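Local coordinates for periplasmic binding protein (Roseiflexus sp. RS-1, PDB 5GJ3), which binds two hemes and probably passes heme to a membrane transporter in bacterial heme uptake, at residues D200-L205 against G217-P222. Numbering follows the deposited sequence.
Sequences DVLLVL and GLLKIP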
loop_
_atom_site.group_PDB
_atom_site.type_symbol
_atom_site.label_atom_id
_atom_site.label_comp_id
_atom_site.label_asym_id
_atom_site.label_seq_id
_atom_site.Cartn_x
_atom_site.Cartn_y
_atom_site.Cartn_z
ATOM N N ASP A 200 -2.774 -5.172 21.134
ATOM C CA ASP A 200 -2.651 -3.867 21.762
ATOM C C ASP A 200 -3.109 -2.763 20.811
ATOM O O ASP A 200 -3.585 -1.699 21.253
ATOM C CB ASP A 200 -1.154 -3.607 22.096
ATOM C CG ASP A 200 -0.629 -4.549 23.176
ATOM O OD1 ASP A 200 -1.255 -4.534 24.277
ATOM O OD2 ASP A 200 0.376 -5.281 22.942
ATOM N N VAL A 201 -2.915 -3.007 19.515
ATOM C CA VAL A 201 -3.301 -2.069 18.429
ATOM C C VAL A 201 -4.095 -2.816 17.363
ATOM O O VAL A 201 -3.693 -3.870 16.929
ATOM C CB VAL A 201 -2.033 -1.404 17.786
ATOM C CG1 VAL A 201 -2.422 -0.388 16.665
ATOM C CG2 VAL A 201 -1.189 -0.736 18.890
ATOM N N LEU A 202 -5.225 -2.256 16.947
ATOM C CA LEU A 202 -5.906 -2.709 15.743
ATOM C C LEU A 202 -5.573 -1.779 14.557
ATOM O O LEU A 202 -5.838 -0.565 14.591
ATOM C CB LEU A 202 -7.426 -2.760 15.977
ATOM C CG LEU A 202 -7.813 -3.896 16.942
ATOM C CD1 LEU A 202 -9.183 -3.646 17.527
ATOM C CD2 LEU A 202 -7.781 -5.249 16.237
ATOM N N LEU A 203 -4.971 -2.353 13.532
ATOM C CA LEU A 203 -4.619 -1.583 12.336
ATOM C C LEU A 203 -5.597 -1.938 11.204
ATOM O O LEU A 203 -5.753 -3.094 10.852
ATOM C CB LEU A 203 -3.156 -1.864 11.941
ATOM C CG LEU A 203 -2.538 -1.153 10.728
ATOM C CD1 LEU A 203 -2.524 0.346 10.906
ATOM C CD2 LEU A 203 -1.122 -1.646 10.446
ATOM N N VAL A 204 -6.289 -0.931 10.676
ATOM C CA VAL A 204 -7.297 -1.142 9.630
ATOM C C VAL A 204 -7.162 -0.123 8.470
ATOM O O VAL A 204 -6.443 0.870 8.575
ATOM C CB VAL A 204 -8.719 -0.975 10.202
ATOM C CG1 VAL A 204 -8.963 -2.043 11.284
ATOM C CG2 VAL A 204 -8.930 0.454 10.732
ATOM N N LEU A 205 -7.881 -0.360 7.395
ATOM C CA LEU A 205 -7.951 0.667 6.322
ATOM C C LEU A 205 -9.110 1.652 6.569
ATOM O O LEU A 205 -10.157 1.265 7.163
ATOM C CB LEU A 205 -8.073 -0.003 4.983
ATOM C CG LEU A 205 -6.941 -0.996 4.733
ATOM C CD1 LEU A 205 -7.162 -1.732 3.425
ATOM C CD2 LEU A 205 -5.546 -0.364 4.761
ATOM N N GLY A 217 -18.935 0.492 15.253
ATOM C CA GLY A 217 -19.241 -0.789 14.593
ATOM C C GLY A 217 -18.129 -1.836 14.722
ATOM O O GLY A 217 -18.385 -3.010 14.998
ATOM N N LEU A 218 -16.876 -1.431 14.521
ATOM C CA LEU A 218 -15.757 -2.399 14.573
ATOM C C LEU A 218 -15.762 -3.174 15.906
ATOM O O LEU A 218 -15.603 -4.388 15.952
ATOM C CB LEU A 218 -14.399 -1.655 14.394
ATOM C CG LEU A 218 -13.094 -2.463 14.577
ATOM C CD1 LEU A 218 -12.978 -3.422 13.413
ATOM C CD2 LEU A 218 -11.849 -1.580 14.628
ATOM N N LEU A 219 -15.955 -2.451 16.992
ATOM C CA LEU A 219 -15.904 -3.057 18.318
ATOM C C LEU A 219 -17.147 -3.872 18.672
ATOM O O LEU A 219 -17.187 -4.488 19.751
ATOM C CB LEU A 219 -15.619 -1.995 19.392
ATOM C CG LEU A 219 -14.244 -1.376 19.115
ATOM C CD1 LEU A 219 -13.858 -0.391 20.201
ATOM C CD2 LEU A 219 -13.199 -2.484 18.948
ATOM N N LYS A 220 -18.140 -3.893 17.774
ATOM C CA LYS A 220 -19.283 -4.795 17.893
ATOM C C LYS A 220 -18.964 -6.159 17.282
ATOM O O LYS A 220 -19.713 -7.113 17.454
ATOM C CB LYS A 220 -20.538 -4.186 17.246
ATOM C CG LYS A 220 -21.189 -3.071 18.058
ATOM C CD LYS A 220 -22.397 -2.481 17.336
ATOM C CE LYS A 220 -23.342 -3.570 16.845
ATOM N NZ LYS A 220 -24.629 -3.018 16.328
ATOM N N ILE A 221 -17.855 -6.253 16.552
ATOM C CA ILE A 221 -17.399 -7.541 16.005
ATOM C C ILE A 221 -16.941 -8.425 17.183
ATOM O O ILE A 221 -16.181 -7.974 18.067
ATOM C CB ILE A 221 -16.270 -7.372 14.961
ATOM C CG1 ILE A 221 -16.786 -6.610 13.721
ATOM C CG2 ILE A 221 -15.698 -8.724 14.569
ATOM C CD1 ILE A 221 -15.688 -6.207 12.737
ATOM N N PRO A 222 -17.450 -9.667 17.246
ATOM C CA PRO A 222 -17.257 -10.461 18.489
ATOM C C PRO A 222 -15.782 -10.568 18.864
ATOM O O PRO A 222 -14.946 -10.742 17.986
ATOM C CB PRO A 222 -17.782 -11.854 18.103
ATOM C CG PRO A 222 -18.763 -11.597 16.995
ATOM C CD PRO A 222 -18.185 -10.429 16.208
#
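Strand 201-205 of the mixed sheet meets the C-terminal end of helix 214-218 and the turn that follows it, through Leu202 and Val204 on one side and Leu218, the last helical residue, and Leu219, the first beyond it, on the other. Leu218 reaches furthest in: with CG anti to its backbone N (chi1 173°), its CD2 methyl stands 4.4 Å from Leu202 CD1 and likewise 4.4 Å from Val204 CG1. That one methyl touches two residues spaced two apart on the strand, as expected for neighbours on the same face of a β-strand. The CA-CB bond of Leu219 does not aim at the strand, but chi1 -62° with CD1 anti (chi2 -176°) leaves CD2 as the branch that approaches Leu202 CD1, at 4.4 Å. Three methyl pairs, no hydrogen bond across and 120 Å² buried, both sides summed, mark a light apolar contact.

In fold terms, this is a helix end laid over one face of a sheet in a lobe of a periplasmic binding protein, with strand 201-205 running parallel to both 144-151 and 235-238. Leu148 and Leu150 from strand 144-151 touch Leu202 and Leu218 respectively. Leu218 also opens a type I turn running to Ile221, closed by the hydrogen bond from Ile221 N to Leu218 O (3.0 Å). Leu205 occupies the N-cap position of helix 206-211 and touches a bound heme.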